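Local coordinates for small archaeal modifier protein 1 (Haloferax volcanii, PDB 3PO0) that is covalently attached to lysines of target proteins as a ubiquitin-like modifier and carries sulfur in molybdenum cofactor biosynthesis, at residues W5-D10 with R18-D23; A12-S17 with H41-S46; A28-A33 with E72-G77; D57-L62 with L80-P85. All coordinates share one frame; numbering follows the deposited sequence.

How the contacts relate
From the N terminus, strand 2-7 runs into helix 9-15 and the chain returns along strand 19-23, so contact 1 closes a strand-helix-strand loop at the edge of the sheet. Contact 2 opens inside that loop and closes after helix 30-40, so the two cross; they meet where Leu7 packs on Ala15. Contact 3 opens at the start of helix 30-40 and closes on the loop before the last strand, crossing both contact 2 and contact 4. Contacts 1 and 4 build the ubiquitin-like sheet, strand 79-83 lying beside strand 2-7, while contact 3 ties the start of helix 30-40 to the loop 72-77 and contact 2 ties the segment after it to helix 9-15.

Contact 1 of 4, residues W5-D10 with R18-D23; sequences WKLFAD and RTVRVD
Trp5 pairs with Val20 through two backbone hydrogen bonds, Trp5 N to Val20 O at 2.8 Å and Val20 N to Trp5 O at 2.9 Å. Its indole leaves the strand on the same face as Val20, and the ring edge at CD1 meets Val22 CG2 at 3.9 Å. The face suits large apolar groups, since helix 30-40 covers it with Leu34 and Leu37. Lys6 faces the other way, alongside Thr19, and a kink about the CB-CG bond (chi2 -60°) brings NZ to Thr19 OG1 at 2.8 Å; Glu4 gives the ammonium a salt bridge as well. An alanine here would be likely to leave both the Thr19 hydroxyl and the Glu4 carboxylate without this partner. These antiparallel strands are the first two of the beta-grasp fold of ubiquitin-like proteins, 19-23 at the sheet's edge and 2-7 inside it, although here helix 9-15 lies in the connection. Leu7 N continues the ladder to Arg18 O (2.9 Å), meeting it from above the carbonyl plane, while Leu7 CD1 reaches Val20 CG2 on the buried side. One water donates to both Leu7 O and Arg18 O, bridging the two backbones. Phe8 comes next: its ring stands almost perpendicular to the Arg18 guanidinium, the planes 89° apart, with CD1 3.6 Å from Arg18 NH2. Over one face of that guanidinium lies Leu7 O, and Phe8 also stacks with Phe83 of the adjoining strand.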
loop_
_atom_site.group_PDB
_atom_site.type_symbol
_atom_site.label_atom_id
_atom_site.label_comp_id
_atom_site.label_asym_id
_atom_site.label_seq_id
_atom_site.Cartn_x
_atom_site.Cartn_y
_atom_site.Cartn_z
ATOM N N TRP A 5 -3.659 5.542 -2.600
ATOM C CA TRP A 5 -2.942 4.367 -3.042
ATOM C C TRP A 5 -3.347 4.007 -4.458
ATOM O O TRP A 5 -4.537 3.879 -4.754
ATOM C CB TRP A 5 -3.308 3.186 -2.139
ATOM C CG TRP A 5 -2.637 3.194 -0.797
ATOM C CD1 TRP A 5 -3.142 3.663 0.383
ATOM C CD2 TRP A 5 -1.318 2.739 -0.520
ATOM N NE1 TRP A 5 -2.208 3.513 1.388
ATOM C CE2 TRP A 5 -1.081 2.943 0.853
ATOM C CE3 TRP A 5 -0.304 2.165 -1.305
ATOM C CZ2 TRP A 5 0.127 2.607 1.459
ATOM C CZ3 TRP A 5 0.888 1.824 -0.698
ATOM C CH2 TRP A 5 1.095 2.043 0.674
ATOM N N LYS A 6 -2.357 3.814 -5.317
ATOM C CA LYS A 6 -2.619 3.276 -6.649
ATOM C C LYS A 6 -2.218 1.812 -6.633
ATOM O O LYS A 6 -1.135 1.467 -6.143
ATOM C CB LYS A 6 -1.835 4.052 -7.694
ATOM C CG LYS A 6 -2.008 5.546 -7.561
ATOM C CD LYS A 6 -3.463 5.983 -7.710
ATOM C CE LYS A 6 -3.611 7.478 -7.431
ATOM N NZ LYS A 6 -4.998 7.983 -7.613
ATOM N N LEU A 7 -3.098 0.958 -7.148
ATOM C CA LEU A 7 -2.896 -0.491 -7.146
ATOM C C LEU A 7 -2.789 -0.997 -8.567
ATOM O O LEU A 7 -3.393 -0.425 -9.475
ATOM C CB LEU A 7 -4.063 -1.200 -6.472
ATOM C CG LEU A 7 -4.394 -0.685 -5.063
ATOM C CD1 LEU A 7 -5.584 -1.424 -4.441
ATOM C CD2 LEU A 7 -3.178 -0.776 -4.157
ATOM N N PHE A 8 -2.016 -2.063 -8.755
ATOM C CA PHE A 8 -1.708 -2.560 -10.092
ATOM C C PHE A 8 -1.750 -4.065 -10.157
ATOM O O PHE A 8 -1.584 -4.738 -9.145
ATOM C CB PHE A 8 -0.325 -2.086 -10.513
ATOM C CG PHE A 8 -0.202 -0.609 -10.519
ATOM C CD1 PHE A 8 -0.487 0.112 -11.668
ATOM C CD2 PHE A 8 0.169 0.071 -9.374
ATOM C CE1 PHE A 8 -0.403 1.491 -11.671
ATOM C CE2 PHE A 8 0.241 1.454 -9.363
ATOM C CZ PHE A 8 -0.032 2.170 -10.514
ATOM N N ALA A 9 -1.959 -4.580 -11.363
ATOM C CA ALA A 9 -1.912 -6.015 -11.627
ATOM C C ALA A 9 -2.797 -6.812 -10.672
ATOM O O ALA A 9 -3.947 -6.453 -10.447
ATOM C CB ALA A 9 -0.469 -6.517 -11.577
ATOM N N ASP A 10 -2.244 -7.884 -10.112
ATOM C CA ASP A 10 -2.999 -8.755 -9.224
ATOM C C ASP A 10 -3.566 -8.029 -8.010
ATOM O O ASP A 10 -4.631 -8.390 -7.514
ATOM C CB ASP A 10 -2.146 -9.942 -8.773
ATOM C CG ASP A 10 -1.901 -10.943 -9.885
ATOM O OD1 ASP A 10 -2.485 -10.775 -10.979
ATOM O OD2 ASP A 10 -1.136 -11.905 -9.660
ATOM N N ARG A 18 -8.418 0.395 -8.574
ATOM C CA ARG A 18 -7.093 0.857 -8.976
ATOM C C ARG A 18 -6.611 2.045 -8.148
ATOM O O ARG A 18 -5.426 2.395 -8.162
ATOM C CB ARG A 18 -7.085 1.194 -10.469
ATOM C CG ARG A 18 -7.203 -0.050 -11.314
ATOM C CD ARG A 18 -7.071 0.265 -12.756
ATOM N NE ARG A 18 -5.729 0.703 -13.105
ATOM C CZ ARG A 18 -4.690 -0.107 -13.286
ATOM N NH1 ARG A 18 -4.812 -1.418 -13.099
ATOM N NH2 ARG A 18 -3.525 0.405 -13.655
ATOM N N THR A 19 -7.528 2.671 -7.421
ATOM C CA THR A 19 -7.163 3.798 -6.576
ATOM C C THR A 19 -8.005 3.822 -5.298
ATOM O O THR A 19 -9.226 3.698 -5.337
ATOM C CB THR A 19 -7.301 5.138 -7.326
ATOM O OG1 THR A 19 -6.875 6.212 -6.477
ATOM C CG2 THR A 19 -8.740 5.367 -7.744
ATOM N N VAL A 20 -7.335 3.963 -4.159
ATOM C CA VAL A 20 -8.023 3.985 -2.878
ATOM C C VAL A 20 -7.593 5.202 -2.070
ATOM O O VAL A 20 -6.403 5.420 -1.847
ATOM C CB VAL A 20 -7.695 2.731 -2.067
ATOM C CG1 VAL A 20 -8.385 2.790 -0.707
ATOM C CG2 VAL A 20 -8.100 1.476 -2.827
ATOM N N ARG A 21 -8.553 6.014 -1.650
ATOM C CA ARG A 21 -8.227 7.157 -0.806
ATOM C C ARG A 21 -8.255 6.781 0.674
ATOM O O ARG A 21 -9.221 6.192 1.161
ATOM C CB ARG A 21 -9.182 8.323 -1.062
ATOM C CG ARG A 21 -8.890 9.539 -0.192
ATOM C CD ARG A 21 -9.892 10.652 -0.446
ATOM N NE ARG A 21 -11.252 10.250 -0.103
ATOM C CZ ARG A 21 -11.808 10.435 1.091
ATOM N NH1 ARG A 21 -11.120 11.021 2.063
ATOM N NH2 ARG A 21 -13.053 10.037 1.312
ATOM N N VAL A 22 -7.185 7.127 1.381
ATOM C CA VAL A 22 -7.136 6.926 2.823
ATOM C C VAL A 22 -6.912 8.258 3.542
ATOM O O VAL A 22 -6.264 9.162 3.012
ATOM C CB VAL A 22 -6.055 5.891 3.245
ATOM C CG1 VAL A 22 -6.380 4.521 2.677
ATOM C CG2 VAL A 22 -4.672 6.342 2.804
ATOM N N ASP A 23 -7.470 8.378 4.739
ATOM C CA ASP A 23 -7.292 9.574 5.547
ATOM C C ASP A 23 -6.685 9.179 6.890
ATOM O O ASP A 23 -7.371 8.622 7.755
ATOM C CB ASP A 23 -8.629 10.290 5.741
ATOM C CG ASP A 23 -8.467 11.784 5.938
ATOM O OD1 ASP A 23 -7.431 12.201 6.495
ATOM O OD2 ASP A 23 -9.374 12.542 5.535
HETATM O O HOH W 1 -3.629 2.376 -10.374
#

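Contact 2 of 4, residues A12-S17 with H41-S46; sequences AEVAGS and HPALES. With MG (magnesium ion), chain F.
Val14 and Ala15 on the last turn of helix 9-15 meet the segment 41-46, where the chain leaves helix 30-40. The side chain to follow is that of His41. Its CB points toward the helix end, and with CG beside the backbone N (chi1 -61°) the imidazole extends to the last carbonyl of the turn. There ND1 donates a weak hydrogen bond to Ala15 O at 3.2 Å, bent to 132° at the hydrogen. CE1, next round the ring, passes 4.2 Å from Ser17 CB, and NE2 at the far corner packs against Val20. Histidine suits the spot by combining a donor for a helix-end carbonyl with a flat ring that packs among side chains. Gly16 has positive phi, which favours glycine, and is the C-prime residue of a Schellman motif, with Ser17 N bonded to Ala12 O. Beside this, Ala15 and Ala43 put little side chain between the segments: Val14 CG1 rests 3.7 Å from Ala43 CB, and Ala15 CB lies 3.9 Å from Leu44 CG. Past this packing, the Glu45 carboxylate holds a magnesium ion through both oxygens, each at 2.5 Å, and four waters complete its observed shell. Ala12 and Ala15 lean on Leu7 of strand 2-7 and Leu44 on Leu37 of helix 30-40, so the contact joins the end of helix 9-15 to the chain linking helices 30-40 and 45-48.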
loop_
_atom_site.group_PDB
_atom_site.type_symbol
_atom_site.label_atom_id
_atom_site.label_comp_id
_atom_site.label_asym_id
_atom_site.label_seq_id
_atom_site.Cartn_x
_atom_site.Cartn_y
_atom_site.Cartn_z
ATOM N N ALA A 12 -4.603 -4.835 -7.737
ATOM C CA ALA A 12 -5.799 -4.102 -8.135
ATOM C C ALA A 12 -6.972 -5.055 -8.347
ATOM O O ALA A 12 -8.119 -4.714 -8.067
ATOM C CB ALA A 12 -5.544 -3.288 -9.409
ATOM N N GLU A 13 -6.689 -6.246 -8.868
ATOM C CA GLU A 13 -7.750 -7.212 -9.117
ATOM C C GLU A 13 -8.322 -7.713 -7.797
ATOM O O GLU A 13 -9.538 -7.810 -7.629
ATOM C CB GLU A 13 -7.234 -8.381 -9.960
ATOM C CG GLU A 13 -6.845 -7.988 -11.378
ATOM C CD GLU A 13 -6.260 -9.141 -12.169
ATOM O OE1 GLU A 13 -6.669 -10.300 -11.933
ATOM O OE2 GLU A 13 -5.385 -8.888 -13.024
ATOM N N VAL A 14 -7.437 -8.018 -6.856
ATOM C CA VAL A 14 -7.863 -8.546 -5.564
ATOM C C VAL A 14 -8.687 -7.512 -4.802
ATOM O O VAL A 14 -9.677 -7.860 -4.140
ATOM C CB VAL A 14 -6.658 -8.975 -4.705
ATOM C CG1 VAL A 14 -7.094 -9.250 -3.267
ATOM C CG2 VAL A 14 -5.991 -10.201 -5.311
ATOM N N ALA A 15 -8.294 -6.249 -4.922
ATOM C CA ALA A 15 -8.955 -5.154 -4.217
ATOM C C ALA A 15 -10.202 -4.657 -4.930
ATOM O O ALA A 15 -11.075 -4.047 -4.317
ATOM C CB ALA A 15 -7.997 -4.011 -3.988
ATOM N N GLY A 16 -10.282 -4.918 -6.228
ATOM C CA GLY A 16 -11.417 -4.474 -7.016
ATOM C C GLY A 16 -11.367 -2.982 -7.293
ATOM O O GLY A 16 -12.382 -2.363 -7.614
ATOM N N SER A 17 -10.175 -2.404 -7.179
ATOM C CA SER A 17 -9.997 -0.968 -7.343
ATOM C C SER A 17 -8.573 -0.646 -7.761
ATOM O O SER A 17 -7.639 -1.326 -7.350
ATOM C CB SER A 17 -10.303 -0.243 -6.031
ATOM O OG SER A 17 -9.958 1.127 -6.127
ATOM N N HIS A 41 -9.884 -2.504 2.211
ATOM C CA HIS A 41 -9.964 -3.600 1.248
ATOM C C HIS A 41 -9.273 -4.837 1.813
ATOM O O HIS A 41 -8.157 -5.165 1.425
ATOM C CB HIS A 41 -9.337 -3.178 -0.078
ATOM C CG HIS A 41 -10.030 -2.016 -0.714
ATOM N ND1 HIS A 41 -10.987 -2.166 -1.692
ATOM C CD2 HIS A 41 -9.934 -0.685 -0.485
ATOM C CE1 HIS A 41 -11.440 -0.978 -2.050
ATOM N NE2 HIS A 41 -10.818 -0.062 -1.331
ATOM N N PRO A 42 -9.955 -5.530 2.732
ATOM C CA PRO A 42 -9.349 -6.620 3.504
ATOM C C PRO A 42 -8.895 -7.821 2.667
ATOM O O PRO A 42 -8.036 -8.571 3.123
ATOM C CB PRO A 42 -10.452 -7.006 4.500
ATOM C CG PRO A 42 -11.712 -6.462 3.915
ATOM C CD PRO A 42 -11.323 -5.223 3.182
ATOM N N ALA A 43 -9.440 -7.994 1.467
ATOM C CA ALA A 43 -8.940 -9.033 0.569
ATOM C C ALA A 43 -7.449 -8.870 0.260
ATOM O O ALA A 43 -6.776 -9.834 -0.106
ATOM C CB ALA A 43 -9.750 -9.072 -0.724
ATOM N N LEU A 44 -6.929 -7.654 0.384
ATOM C CA LEU A 44 -5.512 -7.433 0.140
ATOM C C LEU A 44 -4.617 -8.028 1.216
ATOM O O LEU A 44 -3.426 -8.233 0.974
ATOM C CB LEU A 44 -5.204 -5.942 0.070
ATOM C CG LEU A 44 -5.617 -5.195 -1.184
ATOM C CD1 LEU A 44 -5.348 -3.733 -0.972
ATOM C CD2 LEU A 44 -4.819 -5.714 -2.368
ATOM N N GLU A 45 -5.188 -8.285 2.396
ATOM C CA GLU A 45 -4.405 -8.647 3.581
ATOM C C GLU A 45 -3.467 -9.830 3.322
ATOM O O GLU A 45 -2.281 -9.768 3.638
ATOM C CB GLU A 45 -5.328 -8.923 4.775
ATOM C CG GLU A 45 -4.625 -8.944 6.127
ATOM C CD GLU A 45 -3.976 -10.273 6.431
ATOM O OE1 GLU A 45 -4.406 -11.298 5.854
ATOM O OE2 GLU A 45 -3.040 -10.287 7.261
ATOM N N SER A 46 -3.991 -10.896 2.726
ATOM C CA SER A 46 -3.194 -12.101 2.506
ATOM C C SER A 46 -2.101 -11.918 1.449
ATOM O O SER A 46 -1.132 -12.673 1.425
ATOM C CB SER A 46 -4.088 -13.286 2.134
ATOM O OG SER A 46 -4.859 -13.007 0.984
HETATM MG MG MG F . -2.771 -12.770 6.968
HETATM O O HOH W 2 -1.422 -12.112 5.001
HETATM O O HOH W 3 -3.827 -14.602 5.598
HETATM O O HOH W 4 -1.328 -14.713 7.067
HETATM O O HOH W 5 -0.902 -12.147 8.583
#

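Contact 3 of 4, residues A28-A33 with E72-G77; sequences ATVGDA and EATAAG. With CD (cadmium ion), chain D.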
loop_
_atom_site.group_PDB
_atom_site.type_symbol
_atom_site.label_atom_id
_atom_site.label_comp_id
_atom_site.label_asym_id
_atom_site.label_seq_id
_atom_site.Cartn_x
_atom_site.Cartn_y
_atom_site.Cartn_z
ATOM N N ALA A 28 1.206 9.884 10.669
ATOM C CA ALA A 28 1.154 8.569 10.032
ATOM C C ALA A 28 2.387 8.252 9.213
ATOM O O ALA A 28 2.907 9.090 8.486
ATOM C CB ALA A 28 -0.072 8.447 9.147
ATOM N N THR A 29 2.836 7.014 9.325
ATOM C CA THR A 29 3.897 6.515 8.471
ATOM C C THR A 29 3.278 5.895 7.221
ATOM O O THR A 29 2.053 5.732 7.115
ATOM C CB THR A 29 4.702 5.434 9.201
ATOM O OG1 THR A 29 3.815 4.372 9.580
ATOM C CG2 THR A 29 5.359 6.007 10.457
ATOM N N VAL A 30 4.127 5.534 6.271
ATOM C CA VAL A 30 3.669 4.764 5.125
ATOM C C VAL A 30 3.039 3.445 5.589
ATOM O O VAL A 30 2.023 3.011 5.055
ATOM C CB VAL A 30 4.822 4.528 4.130
ATOM C CG1 VAL A 30 4.389 3.587 2.999
ATOM C CG2 VAL A 30 5.289 5.869 3.536
ATOM N N GLY A 31 3.618 2.823 6.612
ATOM C CA GLY A 31 3.033 1.607 7.144
ATOM C C GLY A 31 1.634 1.831 7.703
ATOM O O GLY A 31 0.763 0.972 7.576
ATOM N N ASP A 32 1.412 2.977 8.334
ATOM C CA ASP A 32 0.086 3.284 8.859
ATOM C C ASP A 32 -0.885 3.459 7.699
ATOM O O ASP A 32 -2.022 3.004 7.754
ATOM C CB ASP A 32 0.120 4.543 9.735
ATOM C CG ASP A 32 0.906 4.351 11.030
ATOM O OD1 ASP A 32 0.923 3.233 11.587
ATOM O OD2 ASP A 32 1.503 5.338 11.496
ATOM N N ALA A 33 -0.429 4.122 6.641
ATOM C CA ALA A 33 -1.258 4.304 5.459
ATOM C C ALA A 33 -1.565 2.960 4.811
ATOM O O ALA A 33 -2.658 2.743 4.296
ATOM C CB ALA A 33 -0.593 5.249 4.472
ATOM N N GLU A 72 8.680 5.463 6.847
ATOM C CA GLU A 72 8.791 6.806 6.301
ATOM C C GLU A 72 7.551 7.630 6.636
ATOM O O GLU A 72 6.441 7.103 6.684
ATOM C CB GLU A 72 8.991 6.731 4.785
ATOM C CG GLU A 72 9.098 8.088 4.129
ATOM C CD GLU A 72 9.446 7.991 2.660
ATOM O OE1 GLU A 72 9.699 6.865 2.165
ATOM O OE2 GLU A 72 9.446 9.041 2.002
ATOM N N ALA A 73 7.747 8.914 6.887
ATOM C CA ALA A 73 6.647 9.832 7.128
ATOM C C ALA A 73 5.810 9.991 5.867
ATOM O O ALA A 73 6.253 9.666 4.765
ATOM C CB ALA A 73 7.185 11.194 7.563
ATOM N N THR A 74 4.597 10.493 6.047
ATOM C CA THR A 74 3.710 10.788 4.940
ATOM C C THR A 74 3.264 12.228 5.050
ATOM O O THR A 74 3.545 12.908 6.043
ATOM C CB THR A 74 2.460 9.868 4.938
ATOM O OG1 THR A 74 1.774 9.981 6.192
ATOM C CG2 THR A 74 2.857 8.422 4.729
ATOM N N ALA A 75 2.577 12.693 4.022
ATOM C CA ALA A 75 2.055 14.051 3.987
ATOM C C ALA A 75 0.770 14.075 3.180
ATOM O O ALA A 75 0.579 13.273 2.277
ATOM C CB ALA A 75 3.074 15.003 3.392
ATOM N N ALA A 76 -0.124 14.995 3.517
ATOM C CA ALA A 76 -1.344 15.146 2.748
ATOM C C ALA A 76 -0.974 15.302 1.285
ATOM O O ALA A 76 -0.023 16.012 0.939
ATOM C CB ALA A 76 -2.131 16.360 3.229
ATOM N N GLY A 77 -1.723 14.631 0.421
ATOM C CA GLY A 77 -1.479 14.749 -1.003
ATOM C C GLY A 77 -0.575 13.675 -1.579
ATOM O O GLY A 77 -0.394 13.623 -2.793
HETATM CD CD CD D . 2.257 4.102 13.457
HETATM O O HOH W 6 3.971 11.304 8.800
#
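Ala28 O and Thr74 are joined by the hydrogen bonds that gather round one carbonyl. Thr74 OG1 donates to Ala28 O at 2.7 Å from above the carbonyl plane, and Thr74 N adds a weak bond to the same oxygen. A water also donates to Ala28 O and accepts from Thr74 N. The hydroxyl reaches this carbonyl because OG1 stands between the backbone N and the carbonyl carbon (chi1 56°), which turns CG2 toward Val30. The second backbone link runs from Val30 N to Glu72 O at 2.8 Å, nearly along the C=O axis. Among the apolar contacts, Val30 CG2 meets Thr74 CG2 at 3.7 Å and the Glu72 CB methylene at 4.0 Å, while the Glu72 carboxylate turns to a salt bridge with Arg63. A valine in place of Thr74 would probably keep the methyl packing but leave Ala28 O without its hydroxyl donor. Capping forms the third group: Thr29 OG1 accepts from Asp32 N at 3.0 Å, and Asp32 OD2 accepts from Thr29 N, the reciprocal pair of a capping box. The same Asp32 carboxylate binds a cadmium ion through OD1 at 2.5 Å and OD2 at 2.4 Å. Of the N-H groups in the first turn of helix 30-40, Asp32 N is thus taken by the box and Val30 N by a carbonyl of the loop before the last strand, while the backbone of Gly31 bonds with Leu70.

Contact 4 of 4, residues D57-L62 with L80-P85; sequences DHINVL and LALFPP. With CD (cadmium ion), chain C.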
loop_
_atom_site.group_PDB
_atom_site.type_symbol
_atom_site.label_atom_id
_atom_site.label_comp_id
_atom_site.label_asym_id
_atom_site.label_seq_id
_atom_site.Cartn_x
_atom_site.Cartn_y
_atom_site.Cartn_z
ATOM N N ASP A 57 8.677 -9.135 1.309
ATOM C CA ASP A 57 9.820 -8.539 0.613
ATOM C C ASP A 57 9.540 -8.307 -0.876
ATOM O O ASP A 57 10.117 -7.405 -1.482
ATOM C CB ASP A 57 11.107 -9.363 0.818
ATOM C CG ASP A 57 10.994 -10.809 0.325
ATOM O OD1 ASP A 57 9.920 -11.244 -0.140
ATOM O OD2 ASP A 57 12.000 -11.533 0.424
ATOM N N HIS A 58 8.640 -9.101 -1.447
ATOM C CA HIS A 58 8.384 -9.057 -2.888
ATOM C C HIS A 58 7.282 -8.084 -3.294
ATOM O O HIS A 58 6.960 -7.982 -4.472
ATOM C CB HIS A 58 8.054 -10.449 -3.421
ATOM C CG HIS A 58 6.888 -11.092 -2.738
ATOM N ND1 HIS A 58 7.042 -12.083 -1.795
ATOM C CD2 HIS A 58 5.553 -10.882 -2.846
ATOM C CE1 HIS A 58 5.857 -12.475 -1.367
ATOM N NE2 HIS A 58 4.934 -11.762 -1.991
ATOM N N ILE A 59 6.700 -7.380 -2.327
ATOM C CA ILE A 59 5.753 -6.304 -2.617
ATOM C C ILE A 59 6.515 -4.976 -2.688
ATOM O O ILE A 59 7.269 -4.634 -1.780
ATOM C CB ILE A 59 4.631 -6.229 -1.547
ATOM C CG1 ILE A 59 3.841 -7.546 -1.478
ATOM C CG2 ILE A 59 3.689 -5.031 -1.791
ATOM C CD1 ILE A 59 3.144 -7.944 -2.769
ATOM N N ASN A 60 6.339 -4.235 -3.776
ATOM C CA ASN A 60 7.022 -2.953 -3.914
ATOM C C ASN A 60 6.115 -1.809 -3.520
ATOM O O ASN A 60 5.065 -1.610 -4.128
ATOM C CB ASN A 60 7.524 -2.733 -5.345
ATOM C CG ASN A 60 8.574 -3.744 -5.756
ATOM O OD1 ASN A 60 8.459 -4.375 -6.804
ATOM N ND2 ASN A 60 9.604 -3.906 -4.929
ATOM N N VAL A 61 6.527 -1.077 -2.489
ATOM C CA VAL A 61 5.810 0.100 -2.017
ATOM C C VAL A 61 6.533 1.376 -2.467
ATOM O O VAL A 61 7.731 1.518 -2.248
ATOM C CB VAL A 61 5.732 0.096 -0.476
ATOM C CG1 VAL A 61 4.857 1.219 0.002
ATOM C CG2 VAL A 61 5.191 -1.229 0.025
ATOM N N LEU A 62 5.810 2.286 -3.111
ATOM C CA LEU A 62 6.368 3.574 -3.516
ATOM C C LEU A 62 5.629 4.712 -2.838
ATOM O O LEU A 62 4.427 4.622 -2.596
ATOM C CB LEU A 62 6.269 3.784 -5.032
ATOM C CG LEU A 62 6.846 2.742 -5.985
ATOM C CD1 LEU A 62 6.780 3.319 -7.400
ATOM C CD2 LEU A 62 8.273 2.357 -5.627
ATOM N N LEU A 80 0.771 7.060 -3.160
ATOM C CA LEU A 80 1.440 5.829 -2.776
ATOM C C LEU A 80 1.078 4.768 -3.798
ATOM O O LEU A 80 -0.003 4.803 -4.371
ATOM C CB LEU A 80 0.973 5.395 -1.376
ATOM C CG LEU A 80 1.059 6.527 -0.344
ATOM C CD1 LEU A 80 0.328 6.185 0.949
ATOM C CD2 LEU A 80 2.511 6.873 -0.079
ATOM N N ALA A 81 1.978 3.826 -4.034
ATOM C CA ALA A 81 1.688 2.759 -4.969
ATOM C C ALA A 81 2.122 1.419 -4.416
ATOM O O ALA A 81 3.085 1.334 -3.653
ATOM C CB ALA A 81 2.366 3.016 -6.300
ATOM N N LEU A 82 1.396 0.378 -4.815
ATOM C CA LEU A 82 1.749 -1.003 -4.490
ATOM C C LEU A 82 1.853 -1.810 -5.780
ATOM O O LEU A 82 0.886 -1.900 -6.540
ATOM C CB LEU A 82 0.659 -1.662 -3.645
ATOM C CG LEU A 82 0.569 -1.524 -2.136
ATOM C CD1 LEU A 82 -0.417 -2.571 -1.645
ATOM C CD2 LEU A 82 1.921 -1.694 -1.477
ATOM N N PHE A 83 3.018 -2.394 -6.016
ATOM C CA PHE A 83 3.227 -3.258 -7.175
ATOM C C PHE A 83 3.605 -4.658 -6.718
ATOM O O PHE A 83 4.468 -4.815 -5.868
ATOM C CB PHE A 83 4.368 -2.730 -8.051
ATOM C CG PHE A 83 4.066 -1.446 -8.761
ATOM C CD1 PHE A 83 3.445 -1.452 -9.999
ATOM C CD2 PHE A 83 4.456 -0.235 -8.223
ATOM C CE1 PHE A 83 3.192 -0.273 -10.672
ATOM C CE2 PHE A 83 4.201 0.954 -8.893
ATOM C CZ PHE A 83 3.568 0.930 -10.119
ATOM N N PRO A 84 2.962 -5.681 -7.292
ATOM C CA PRO A 84 3.324 -7.081 -7.063
ATOM C C PRO A 84 4.446 -7.504 -8.002
ATOM O O PRO A 84 4.712 -6.812 -8.980
ATOM C CB PRO A 84 2.042 -7.822 -7.438
ATOM C CG PRO A 84 1.437 -6.981 -8.507
ATOM C CD PRO A 84 1.774 -5.547 -8.154
ATOM N N PRO A 85 5.098 -8.640 -7.720
ATOM C CA PRO A 85 6.048 -9.177 -8.696
ATOM C C PRO A 85 5.292 -9.782 -9.878
ATOM O O PRO A 85 4.109 -10.094 -9.742
ATOM C CB PRO A 85 6.769 -10.270 -7.908
ATOM C CG PRO A 85 5.775 -10.703 -6.887
ATOM C CD PRO A 85 5.029 -9.463 -6.499
HETATM CD CD CD C . 9.001 -13.224 -0.995
HETATM O O HOH W 7 7.021 -5.460 -8.725
#
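Leu82 lays its CD2 methyl against two neighbours on the opposing segment, Val61 CG2 at 3.6 Å and Ile59 CG2 at 3.8 Å. Val61 and Leu82 run alongside each other in the same sense, whereas Ile59 comes across Leu82 at a slant. Branched aliphatic residues suit this face because helix 30-40 packs over it, with Val30 on Val61 and Leu34 and Leu37 on Leu82. On the other face Leu62 CD1 reaches Phe83 CE2 at 3.8 Å, and the small Ala81 opposite Leu62 is covered in part by Phe8. The backbone between the two faces is a regular antiparallel ladder. Asn60 and Phe83 exchange bonds through N and O, as do Leu62 and Ala81, all four at 2.9 Å, and Val61 and Leu82 form the non-hydrogen-bonded pair between them. Such a pairing of the last strand with its antiparallel neighbour belongs to the beta-grasp fold, where the last strand is central and runs parallel to the first. Past the ladder, Pro85 CD sits 3.2 Å from His58 O, and the same Pro85 CD also touches the His58 ring at CD2. Having no N-H, Pro84 and Pro85 cannot donate to the neighbouring chain, and the ladder stops before them. With CG set between the backbone N and the carbonyl carbon (chi1 57°), the His58 ring presents ND1 to a cadmium ion at 2.4 Å, which Asp57 OD1 also binds at 2.3 Å. Chemistry thus changes along the contact: apolar side chains and paired backbone N-H and C=O groups hold the strands, while proline packing and a metal-bound turn mark the end from which the C-terminal tail departs.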